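Local coordinates for ABC transporter, periplasmic solute-binding protein (Rhizobium meliloti, PDB 4WED) that probably binds a peptide or a nickel species in the periplasm and hands it to an ABC importer, at residues G36-A41 and K502-F507; S230-L235 and G256-A261; R337-A342 and K390-D395; P290-A295 and A349-S354. One frame throughout, in Å; residues are numbered along the deposited sequence.

Interaction 1: G36-A41 and K502-F507; sequences GTLRVA and KRVQGF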
loop_
_atom_site.group_PDB
_atom_site.type_symbol
_atom_site.label_atom_id
_atom_site.label_comp_id
_atom_site.label_asym_id
_atom_site.label_seq_id
_atom_site.Cartn_x
_atom_site.Cartn_y
_atom_site.Cartn_z
ATOM N N GLY A 36 12.744 -6.259 29.263
ATOM C CA GLY A 36 12.890 -7.200 28.080
ATOM C C GLY A 36 11.623 -7.298 27.249
ATOM O O GLY A 36 11.329 -8.328 26.658
ATOM N N THR A 37 10.904 -6.185 27.182
ATOM C CA THR A 37 9.541 -6.153 26.731
ATOM C C THR A 37 9.337 -4.949 25.836
ATOM O O THR A 37 9.465 -3.828 26.263
ATOM C CB THR A 37 8.593 -6.052 27.929
ATOM O OG1 THR A 37 8.659 -7.274 28.680
ATOM C CG2 THR A 37 7.161 -5.815 27.475
ATOM N N LEU A 38 8.976 -5.191 24.588
ATOM C CA LEU A 38 8.683 -4.104 23.683
ATOM C C LEU A 38 7.194 -3.790 23.753
ATOM O O LEU A 38 6.365 -4.682 23.604
ATOM C CB LEU A 38 9.090 -4.476 22.258
ATOM C CG LEU A 38 8.545 -3.562 21.163
ATOM C CD1 LEU A 38 9.255 -2.217 21.248
ATOM C CD2 LEU A 38 8.722 -4.174 19.788
ATOM N N ARG A 39 6.848 -2.522 23.936
ATOM C CA ARG A 39 5.442 -2.146 23.980
ATOM C C ARG A 39 5.065 -1.250 22.823
ATOM O O ARG A 39 5.774 -0.293 22.492
ATOM C CB ARG A 39 5.020 -1.552 25.326
ATOM C CG ARG A 39 6.038 -0.684 26.034
ATOM C CD ARG A 39 6.483 -1.248 27.373
ATOM N NE ARG A 39 7.745 -0.660 27.834
ATOM C CZ ARG A 39 7.982 0.644 28.023
ATOM N NH1 ARG A 39 9.168 1.040 28.462
ATOM N NH2 ARG A 39 7.068 1.564 27.768
ATOM N N VAL A 40 3.934 -1.593 22.211
ATOM C CA VAL A 40 3.511 -1.052 20.940
ATOM C C VAL A 40 2.060 -0.645 21.043
ATOM O O VAL A 40 1.235 -1.431 21.458
ATOM C CB VAL A 40 3.647 -2.143 19.862
ATOM C CG1 VAL A 40 2.928 -1.766 18.573
ATOM C CG2 VAL A 40 5.120 -2.440 19.619
ATOM N N ALA A 41 1.738 0.578 20.656
ATOM C CA ALA A 41 0.362 1.016 20.719
ATOM C C ALA A 41 -0.431 0.353 19.615
ATOM O O ALA A 41 0.109 0.036 18.587
ATOM C CB ALA A 41 0.256 2.523 20.617
ATOM N N LYS A 502 13.808 6.311 23.061
ATOM C CA LYS A 502 15.239 6.344 23.041
ATOM C C LYS A 502 15.859 4.956 23.165
ATOM O O LYS A 502 16.910 4.713 22.594
ATOM C CB LYS A 502 15.751 7.247 24.178
ATOM N N ARG A 503 15.248 4.049 23.917
ATOM C CA ARG A 503 15.885 2.750 24.179
ATOM C C ARG A 503 15.752 1.777 22.988
ATOM O O ARG A 503 16.482 0.781 22.916
ATOM C CB ARG A 503 15.369 2.111 25.491
ATOM C CG ARG A 503 14.029 1.394 25.391
ATOM C CD ARG A 503 13.457 0.989 26.752
ATOM N NE ARG A 503 12.203 0.227 26.611
ATOM C CZ ARG A 503 11.956 -0.999 27.108
ATOM N NH1 ARG A 503 12.849 -1.664 27.857
ATOM N NH2 ARG A 503 10.773 -1.560 26.877
ATOM N N VAL A 504 14.830 2.056 22.063
ATOM C CA VAL A 504 14.681 1.205 20.876
ATOM C C VAL A 504 15.796 1.439 19.829
ATOM O O VAL A 504 15.926 2.533 19.233
ATOM C CB VAL A 504 13.306 1.364 20.209
ATOM C CG1 VAL A 504 13.240 0.555 18.904
ATOM C CG2 VAL A 504 12.209 0.934 21.168
ATOM N N GLN A 505 16.604 0.400 19.635
ATOM C CA GLN A 505 17.571 0.377 18.565
ATOM C C GLN A 505 17.099 -0.594 17.526
ATOM O O GLN A 505 16.340 -1.539 17.797
ATOM C CB GLN A 505 18.907 -0.082 19.074
ATOM C CG GLN A 505 19.503 0.846 20.115
ATOM C CD GLN A 505 20.987 0.594 20.293
ATOM O OE1 GLN A 505 21.414 -0.528 20.581
ATOM N NE2 GLN A 505 21.786 1.630 20.092
ATOM N N GLY A 506 17.560 -0.368 16.323
ATOM C CA GLY A 506 17.313 -1.320 15.267
ATOM C C GLY A 506 15.946 -1.200 14.665
ATOM O O GLY A 506 15.538 -2.092 13.940
ATOM N N PHE A 507 15.239 -0.094 14.913
ATOM C CA PHE A 507 13.899 0.054 14.344
ATOM C C PHE A 507 13.970 0.067 12.818
ATOM O O PHE A 507 14.790 0.785 12.223
ATOM C CB PHE A 507 13.157 1.297 14.821
ATOM C CG PHE A 507 11.812 1.474 14.164
ATOM C CD1 PHE A 507 10.723 0.730 14.579
ATOM C CD2 PHE A 507 11.634 2.365 13.125
ATOM C CE1 PHE A 507 9.484 0.899 13.969
ATOM C CE2 PHE A 507 10.412 2.507 12.493
ATOM C CZ PHE A 507 9.335 1.778 12.918
#

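Interaction 2: S230-L235 and G256-A261; sequences SRVAAL and GKQLEA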
loop_
_atom_site.group_PDB
_atom_site.type_symbol
_atom_site.label_atom_id
_atom_site.label_comp_id
_atom_site.label_asym_id
_atom_site.label_seq_id
_atom_site.Cartn_x
_atom_site.Cartn_y
_atom_site.Cartn_z
ATOM N N SER A 230 -3.617 10.543 23.408
ATOM C CA SER A 230 -3.098 9.638 24.444
ATOM C C SER A 230 -1.831 8.909 24.008
ATOM O O SER A 230 -0.874 8.745 24.762
ATOM C CB SER A 230 -4.155 8.593 24.809
ATOM O OG SER A 230 -5.292 9.173 25.440
ATOM N N ARG A 231 -1.836 8.471 22.760
ATOM C CA ARG A 231 -0.707 7.732 22.193
ATOM C C ARG A 231 0.599 8.548 22.264
ATOM O O ARG A 231 1.635 8.055 22.726
ATOM C CB ARG A 231 -1.068 7.281 20.790
ATOM C CG ARG A 231 -2.267 6.316 20.784
ATOM C CD ARG A 231 -2.338 5.371 19.589
ATOM N NE ARG A 231 -2.632 6.092 18.356
ATOM C CZ ARG A 231 -3.846 6.387 17.889
ATOM N NH1 ARG A 231 -4.949 6.022 18.523
ATOM N NH2 ARG A 231 -3.950 7.055 16.743
ATOM N N VAL A 232 0.509 9.812 21.878
ATOM C CA VAL A 232 1.623 10.756 21.985
ATOM C C VAL A 232 2.141 10.891 23.422
ATOM O O VAL A 232 3.345 10.780 23.677
ATOM C CB VAL A 232 1.194 12.154 21.451
ATOM C CG1 VAL A 232 2.227 13.225 21.762
ATOM C CG2 VAL A 232 0.939 12.075 19.945
ATOM N N ALA A 233 1.217 11.126 24.342
ATOM C CA ALA A 233 1.543 11.245 25.770
ATOM C C ALA A 233 2.250 10.008 26.269
ATOM O O ALA A 233 3.279 10.106 26.946
ATOM C CB ALA A 233 0.281 11.467 26.583
ATOM N N ALA A 234 1.711 8.840 25.894
ATOM C CA ALA A 234 2.192 7.559 26.427
ATOM C C ALA A 234 3.641 7.257 26.064
ATOM O O ALA A 234 4.375 6.617 26.829
ATOM C CB ALA A 234 1.280 6.441 25.994
ATOM N N LEU A 235 4.058 7.762 24.912
ATOM C CA LEU A 235 5.444 7.577 24.450
ATOM C C LEU A 235 6.398 8.493 25.245
ATOM O O LEU A 235 7.484 8.074 25.678
ATOM C CB LEU A 235 5.534 7.848 22.937
ATOM C CG LEU A 235 6.916 7.759 22.285
ATOM C CD1 LEU A 235 7.522 6.367 22.433
ATOM C CD2 LEU A 235 6.822 8.127 20.818
ATOM N N GLY A 256 3.949 14.042 14.704
ATOM C CA GLY A 256 5.330 13.758 14.385
ATOM C C GLY A 256 6.235 14.908 14.716
ATOM O O GLY A 256 7.254 14.728 15.365
ATOM N N LYS A 257 5.875 16.099 14.263
ATOM C CA LYS A 257 6.637 17.294 14.635
ATOM C C LYS A 257 6.719 17.486 16.129
ATOM O O LYS A 257 7.787 17.813 16.656
ATOM C CB LYS A 257 6.041 18.555 14.005
ATOM C CG LYS A 257 6.241 18.621 12.503
ATOM C CD LYS A 257 7.715 18.622 12.117
ATOM C CE LYS A 257 7.854 18.654 10.597
ATOM N NZ LYS A 257 9.261 18.450 10.124
ATOM N N GLN A 258 5.599 17.285 16.812
ATOM C CA GLN A 258 5.559 17.469 18.267
ATOM C C GLN A 258 6.591 16.575 18.910
ATOM O O GLN A 258 7.376 17.019 19.742
ATOM C CB GLN A 258 4.197 17.114 18.848
ATOM C CG GLN A 258 3.072 18.040 18.432
ATOM C CD GLN A 258 1.701 17.492 18.808
ATOM O OE1 GLN A 258 1.568 16.714 19.758
ATOM N NE2 GLN A 258 0.675 17.903 18.070
ATOM N N LEU A 259 6.602 15.311 18.503
ATOM C CA LEU A 259 7.481 14.349 19.138
ATOM C C LEU A 259 8.920 14.674 18.820
ATOM O O LEU A 259 9.795 14.683 19.708
ATOM C CB LEU A 259 7.115 12.940 18.711
ATOM C CG LEU A 259 5.767 12.540 19.315
ATOM C CD1 LEU A 259 5.163 11.375 18.557
ATOM C CD2 LEU A 259 5.929 12.193 20.787
ATOM N N GLU A 260 9.139 14.995 17.561
ATOM C CA GLU A 260 10.393 15.552 17.132
ATOM C C GLU A 260 10.816 16.664 18.082
ATOM O O GLU A 260 11.928 16.642 18.569
ATOM C CB GLU A 260 10.265 16.107 15.722
ATOM C CG GLU A 260 11.547 16.053 14.914
ATOM C CD GLU A 260 11.251 15.876 13.447
ATOM O OE1 GLU A 260 10.425 14.994 13.113
ATOM O OE2 GLU A 260 11.840 16.619 12.634
ATOM N N ALA A 261 9.913 17.605 18.357
ATOM C CA ALA A 261 10.201 18.745 19.260
ATOM C C ALA A 261 10.548 18.263 20.672
ATOM O O ALA A 261 11.513 18.728 21.270
ATOM C CB ALA A 261 9.049 19.753 19.291
#

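Interaction 3: R337-A342 and K390-D395; sequences RDAAAA and KEVGID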
loop_
_atom_site.group_PDB
_atom_site.type_symbol
_atom_site.label_atom_id
_atom_site.label_comp_id
_atom_site.label_asym_id
_atom_site.label_seq_id
_atom_site.Cartn_x
_atom_site.Cartn_y
_atom_site.Cartn_z
ATOM N N ARG A 337 8.270 23.240 -9.530
ATOM C CA ARG A 337 7.347 24.284 -10.006
ATOM C C ARG A 337 8.030 25.209 -11.028
ATOM O O ARG A 337 9.070 25.801 -10.743
ATOM C CB ARG A 337 6.747 25.117 -8.848
ATOM C CG ARG A 337 5.454 25.803 -9.271
ATOM C CD ARG A 337 4.973 27.006 -8.452
ATOM N NE ARG A 337 5.464 27.176 -7.073
ATOM C CZ ARG A 337 5.131 28.220 -6.288
ATOM N NH1 ARG A 337 5.579 28.311 -5.040
ATOM N NH2 ARG A 337 4.332 29.179 -6.752
ATOM N N ASP A 338 7.444 25.328 -12.219
ATOM C CA ASP A 338 7.985 26.262 -13.206
ATOM C C ASP A 338 6.891 27.118 -13.835
ATOM O O ASP A 338 6.339 26.801 -14.865
ATOM C CB ASP A 338 8.778 25.469 -14.254
ATOM C CG ASP A 338 9.764 26.323 -15.005
ATOM O OD1 ASP A 338 9.458 27.506 -15.231
ATOM O OD2 ASP A 338 10.836 25.799 -15.373
ATOM N N ALA A 339 6.570 28.220 -13.191
ATOM C CA ALA A 339 5.496 29.079 -13.657
ATOM C C ALA A 339 5.791 29.647 -15.018
ATOM O O ALA A 339 4.875 29.878 -15.786
ATOM C CB ALA A 339 5.252 30.214 -12.686
ATOM N N ALA A 340 7.054 29.867 -15.329
ATOM C CA ALA A 340 7.396 30.511 -16.599
ATOM C C ALA A 340 7.194 29.518 -17.736
ATOM O O ALA A 340 6.573 29.823 -18.759
ATOM C CB ALA A 340 8.828 31.040 -16.584
ATOM N N ALA A 341 7.702 28.324 -17.558
ATOM C CA ALA A 341 7.448 27.277 -18.545
ATOM C C ALA A 341 5.938 26.961 -18.718
ATOM O O ALA A 341 5.458 26.789 -19.845
ATOM C CB ALA A 341 8.221 26.026 -18.176
ATOM N N ALA A 342 5.182 26.945 -17.623
ATOM C CA ALA A 342 3.752 26.696 -17.711
ATOM C C ALA A 342 3.008 27.747 -18.533
ATOM O O ALA A 342 2.193 27.430 -19.412
ATOM C CB ALA A 342 3.173 26.593 -16.313
ATOM N N LYS A 390 -3.490 30.301 -10.398
ATOM C CA LYS A 390 -3.747 31.676 -10.623
ATOM C C LYS A 390 -2.482 32.293 -11.202
ATOM O O LYS A 390 -2.562 33.006 -12.191
ATOM C CB LYS A 390 -4.198 32.340 -9.322
ATOM C CG LYS A 390 -4.162 33.865 -9.325
ATOM C CD LYS A 390 -5.468 34.478 -9.788
ATOM C CE LYS A 390 -5.356 35.986 -9.731
ATOM N NZ LYS A 390 -6.591 36.608 -9.209
ATOM N N GLU A 391 -1.318 31.983 -10.626
ATOM C CA GLU A 391 -0.047 32.592 -11.062
ATOM C C GLU A 391 0.293 32.286 -12.519
ATOM O O GLU A 391 0.934 33.092 -13.153
ATOM C CB GLU A 391 1.117 32.169 -10.153
ATOM C CG GLU A 391 1.194 32.951 -8.836
ATOM C CD GLU A 391 2.058 32.278 -7.761
ATOM O OE1 GLU A 391 1.858 31.067 -7.497
ATOM O OE2 GLU A 391 2.927 32.949 -7.162
ATOM N N VAL A 392 -0.124 31.127 -13.045
ATOM C CA VAL A 392 0.089 30.794 -14.473
ATOM C C VAL A 392 -1.078 31.166 -15.378
ATOM O O VAL A 392 -1.003 30.959 -16.592
ATOM C CB VAL A 392 0.398 29.306 -14.695
ATOM C CG1 VAL A 392 1.608 28.916 -13.883
ATOM C CG2 VAL A 392 -0.780 28.389 -14.346
ATOM N N GLY A 393 -2.149 31.694 -14.787
ATOM C CA GLY A 393 -3.311 32.194 -15.519
ATOM C C GLY A 393 -4.514 31.258 -15.576
ATOM O O GLY A 393 -5.403 31.452 -16.391
ATOM N N ILE A 394 -4.538 30.222 -14.740
ATOM C CA ILE A 394 -5.669 29.321 -14.690
ATOM C C ILE A 394 -6.537 29.670 -13.500
ATOM O O ILE A 394 -6.021 29.902 -12.413
ATOM C CB ILE A 394 -5.182 27.863 -14.551
ATOM C CG1 ILE A 394 -4.683 27.378 -15.927
ATOM C CG2 ILE A 394 -6.302 26.977 -13.992
ATOM C CD1 ILE A 394 -3.587 26.357 -15.882
ATOM N N ASP A 395 -7.848 29.703 -13.720
ATOM C CA ASP A 395 -8.858 30.047 -12.699
ATOM C C ASP A 395 -9.430 28.754 -12.095
ATOM O O ASP A 395 -10.313 28.105 -12.666
ATOM C CB ASP A 395 -9.976 30.919 -13.319
ATOM C CG ASP A 395 -11.134 31.228 -12.329
ATOM O OD1 ASP A 395 -10.888 31.479 -11.133
ATOM O OD2 ASP A 395 -12.304 31.220 -12.768
#

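Interaction 4: P290-A295 and A349-S354; sequences PQVRKA and AGWTGS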
loop_
_atom_site.group_PDB
_atom_site.type_symbol
_atom_site.label_atom_id
_atom_site.label_comp_id
_atom_site.label_asym_id
_atom_site.label_seq_id
_atom_site.Cartn_x
_atom_site.Cartn_y
_atom_site.Cartn_z
ATOM N N PRO A 290 -2.921 18.194 -24.381
ATOM C CA PRO A 290 -1.902 17.723 -23.442
ATOM C C PRO A 290 -0.880 18.739 -22.963
ATOM O O PRO A 290 -0.277 18.521 -21.907
ATOM C CB PRO A 290 -1.186 16.622 -24.228
ATOM C CG PRO A 290 -1.549 16.859 -25.649
ATOM C CD PRO A 290 -2.954 17.346 -25.582
ATOM N N GLN A 291 -0.680 19.814 -23.731
ATOM C CA GLN A 291 0.174 20.936 -23.320
ATOM C C GLN A 291 -0.421 21.627 -22.103
ATOM O O GLN A 291 0.303 22.136 -21.225
ATOM C CB GLN A 291 0.304 21.998 -24.421
ATOM C CG GLN A 291 0.907 21.578 -25.768
ATOM C CD GLN A 291 1.085 22.792 -26.692
ATOM O OE1 GLN A 291 0.345 22.975 -27.672
ATOM N NE2 GLN A 291 2.035 23.662 -26.341
ATOM N N VAL A 292 -1.752 21.665 -22.070
ATOM C CA VAL A 292 -2.478 22.281 -20.956
ATOM C C VAL A 292 -2.360 21.395 -19.742
ATOM O O VAL A 292 -2.078 21.863 -18.649
ATOM C CB VAL A 292 -3.944 22.530 -21.326
ATOM C CG1 VAL A 292 -4.784 22.933 -20.104
ATOM C CG2 VAL A 292 -4.013 23.605 -22.419
ATOM N N ARG A 293 -2.541 20.100 -19.928
ATOM C CA ARG A 293 -2.308 19.174 -18.834
ATOM C C ARG A 293 -0.888 19.323 -18.217
ATOM O O ARG A 293 -0.710 19.380 -16.991
ATOM C CB ARG A 293 -2.521 17.778 -19.333
ATOM C CG ARG A 293 -3.965 17.470 -19.617
ATOM C CD ARG A 293 -4.130 15.968 -19.854
ATOM N NE ARG A 293 -4.619 15.750 -21.204
ATOM C CZ ARG A 293 -4.064 15.006 -22.129
ATOM N NH1 ARG A 293 -2.984 14.290 -21.898
ATOM N NH2 ARG A 293 -4.645 14.957 -23.312
ATOM N N LYS A 294 0.108 19.389 -19.071
ATOM C CA LYS A 294 1.473 19.515 -18.628
ATOM C C LYS A 294 1.639 20.799 -17.840
ATOM O O LYS A 294 2.287 20.823 -16.794
ATOM C CB LYS A 294 2.367 19.553 -19.869
ATOM C CG LYS A 294 3.866 19.494 -19.622
ATOM C CD LYS A 294 4.585 19.280 -20.940
ATOM C CE LYS A 294 6.074 19.409 -20.775
ATOM N NZ LYS A 294 6.762 19.513 -22.104
ATOM N N ALA A 295 1.061 21.877 -18.360
ATOM C CA ALA A 295 1.201 23.153 -17.720
ATOM C C ALA A 295 0.595 23.071 -16.339
ATOM O O ALA A 295 1.192 23.533 -15.371
ATOM C CB ALA A 295 0.550 24.266 -18.538
ATOM N N ALA A 349 -0.320 27.020 -26.687
ATOM C CA ALA A 349 -1.631 26.391 -26.896
ATOM C C ALA A 349 -2.729 27.399 -27.209
ATOM O O ALA A 349 -3.836 26.999 -27.464
ATOM C CB ALA A 349 -2.038 25.567 -25.691
ATOM N N GLY A 350 -2.424 28.695 -27.156
ATOM C CA GLY A 350 -3.387 29.758 -27.472
ATOM C C GLY A 350 -4.214 30.292 -26.314
ATOM O O GLY A 350 -5.225 30.909 -26.548
ATOM N N TRP A 351 -3.819 30.025 -25.070
ATOM C CA TRP A 351 -4.448 30.670 -23.924
ATOM C C TRP A 351 -3.627 31.894 -23.547
ATOM O O TRP A 351 -2.480 31.779 -23.102
ATOM C CB TRP A 351 -4.583 29.697 -22.761
ATOM C CG TRP A 351 -5.467 28.555 -23.141
ATOM C CD1 TRP A 351 -5.080 27.409 -23.748
ATOM C CD2 TRP A 351 -6.902 28.475 -22.993
ATOM N NE1 TRP A 351 -6.160 26.610 -23.982
ATOM C CE2 TRP A 351 -7.294 27.224 -23.515
ATOM C CE3 TRP A 351 -7.882 29.330 -22.446
ATOM C CZ2 TRP A 351 -8.622 26.796 -23.528
ATOM C CZ3 TRP A 351 -9.201 28.921 -22.466
ATOM C CH2 TRP A 351 -9.565 27.652 -23.010
ATOM N N THR A 352 -4.184 33.073 -23.806
ATOM C CA THR A 352 -3.503 34.308 -23.460
ATOM C C THR A 352 -4.387 35.214 -22.619
ATOM O O THR A 352 -5.619 35.185 -22.722
ATOM C CB THR A 352 -3.101 35.070 -24.701
ATOM O OG1 THR A 352 -4.269 35.316 -25.475
ATOM C CG2 THR A 352 -2.103 34.289 -25.498
ATOM N N GLY A 353 -3.736 36.010 -21.779
ATOM C CA GLY A 353 -4.399 36.994 -20.947
ATOM C C GLY A 353 -3.736 37.076 -19.589
ATOM O O GLY A 353 -2.899 36.223 -19.219
ATOM N N SER A 354 -4.106 38.131 -18.861
ATOM C CA SER A 354 -3.668 38.354 -17.481
ATOM C C SER A 354 -4.724 39.166 -16.753
ATOM O O SER A 354 -5.151 40.194 -17.286
ATOM C CB SER A 354 -2.355 39.132 -17.436
ATOM O OG SER A 354 -1.645 38.794 -16.260
#

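Interaction 1: G36-A41 and K502-F507
R503 reaches across to the first modelled strand and touches it at two places. The polar contacts come first. R503 NH2 donates a weak hydrogen bond to the backbone carbonyl, T37 O, at 2.7 Å. The N-H...O angle is 123°, so the bond is strongly bent. T37 O lies at the edge of the guanidinium, near its plane.

In the second polar feature two like charges lie close together. R39 NE lies 3.3 Å from R503 NH2, and both are donors, so nothing bonds them. R39 NH1 sits over one face of the R503 guanidinium. The two planes are 29° apart, while the side chains cross at about a right angle. D241 probably makes this closeness tolerable: its OD1 forms a salt bridge with R503 NE, and its OD2 accepts from the backbone N of R39. R39 NH2 in turn donates to the carbonyl O of G238. R503 reaches this far because its chain is extended from CG to NE. A leucine in its place would probably leave D241 without its charged mate and T37 O without this donor.

The apolar contact is small. L38 CD1 meets V504 CG2 at 4.3 Å, and V504 also packs on L523 of strand 522-523.

Strand 37-42 is the outermost strand of a four-stranded mixed sheet, parallel to 219-224, with R39 also bonded through its backbone to D241. An arginine side chain bonded to a strand carbonyl thus ties the N-terminal strand to the C-terminal part of the chain, consistent with the two-lobed fold of these binding proteins, in which both chain ends lie in the same lobe.

Interaction 2: S230-L235 and G256-A261
V232 and L259 face each other across two helix segments that run nearly parallel, with their axes 11.0 Å apart at closest approach and a crossing angle of -18°. The CA atoms of V232 and L259 are 7.4 Å apart, the nearest such pair between the segments.

The contact is carried by methyl groups. V232 CG1 meets L259 CD2 at 4.0 Å. CG1 gets there by standing opposite the backbone N (chi1 170°), which places this branch against L259. L259 takes the other course: its CG is anti to the carbonyl carbon, and CD2 is the branch that does the touching. L259 CD2 also meets L235 CD2, at 4.2 Å. L259 thus sets one methyl against two residues that lie one turn apart on helix 228-237, and V232 O lies 4.1 Å from L259 CD2.

Strands 242-244 and 265-269 both run antiparallel to strand 488-500, and so parallel to each other. With helix 253-261 between them in the chain they form a beta-alpha-beta crossover, and helix 228-237 packs beside the crossover helix. L235 and L259 both rest on A499 of strand 488-500, while L235 also touches V243 and L259 touches V266 of the two parallel strands.

At the solvent side the chain of Q258 is extended beyond CG and crosses V232 at about a right angle. Q258 OE1 comes to 4.1 Å from V232 CG1, a plain van der Waals approach. On the same helix E260 OE1 bonds to Y313 OH, and K257 makes a cation-pi contact with that tyrosine.

Interaction 3: R337-A342 and K390-D395
E391 and V392 are the residues of 390-395 that meet 337-342. E391 comes first and makes a salt bridge, its OE1 lying 3.2 Å from R337 NH2. The carboxylate approaches the guanidinium at its edge, but the two planes are 51° apart, so the groups do not lie flat together. R337 bends at chi3 (-21°) to bring NH2 round. Its NE has a long, weak ion pair with D301.

V392 carries the apolar part with a single methyl. CG1, anti to the carbonyl carbon (chi1 -57°), touches A342 CB at 3.7 Å and A339 CB at 4.0 Å. The two alanines lie along one side of the first turn of helix 339-348. D338 caps that turn, accepting from A341 N through OD1.

G393 follows with positive phi and closes a Schellman motif at the end of helix 378-392. The chain then turns through I394 into strand 395-400.

The contact thus joins the start of helix 339-348 to the end of helix 378-392. Helix 290-299 lies alongside: A342 packs on its I298 and I394 on its V296. D395 continues into backbone pairing with L364 and L366 of strand 362-370.

Interaction 4: P290-A295 and A349-S354
A Schellman motif ends helix 339-348, and the chain leaving it packs against the first turns of helix 290-299. G350 has the positive phi of this motif. At its backbone angles a side chain would be jammed against the carbonyl O of A349.

A349, just before the turn, meets Q291. OE1 of Q291 lies 4.0 Å from both CA and CB of A349, so the amide oxygen rests against the alanine without bonding to it. The Q291 chain is extended beyond CG (chi2 -174°), which carries its amide out to the end of the neighbouring helix. Its side chain also touches L345 and K348 of that helix.

V292 does the work on the buried side. Its CG2 is anti to the carbonyl carbon and points into the corner between A349 and W351. There V292 CG2 sits 4.3 Å from A349 CB. V292 CG2 also approaches the five-membered part of the indole, 4.0 Å from W351 NE1 and 4.2 Å from W351 CD1. The valine and tryptophan side chains cross at about a right angle. The indole further touches P286, and V292 touches L287, so the loop before helix 290-299 closes round the same cluster.

Hydrogen bonds to the chain just after it hold the loop: A349 O accepts from K359 NZ, W351 O accepts from R357 NH1, and the backbone of T352 pairs with S358. The arrangement is van der Waals packing of a glycine-closed Schellman turn, ending helix 339-348, against the adjacent helix 290-299.

How the interactions relate
The four contacts fall into two groups far apart in the fold. Interactions 1 and 2 have centres about 15 Å apart and touch through A41 and R231. Interactions 3 and 4 are closer, with centres about 9 Å apart, and touch through A342 and A295. Helix 339-348 runs from interaction 3 into interaction 4; helix 290-299 carries one side of interaction 4 and also packs on interaction 3. The centres of interactions 1 and 4 are about 53 Å apart. Along the chain, interaction 1 encloses the other three. Interaction 2 closes before 3 and 4 open, and these two interlock, their segments alternating. This fits a two-lobed binding protein with both termini in one lobe.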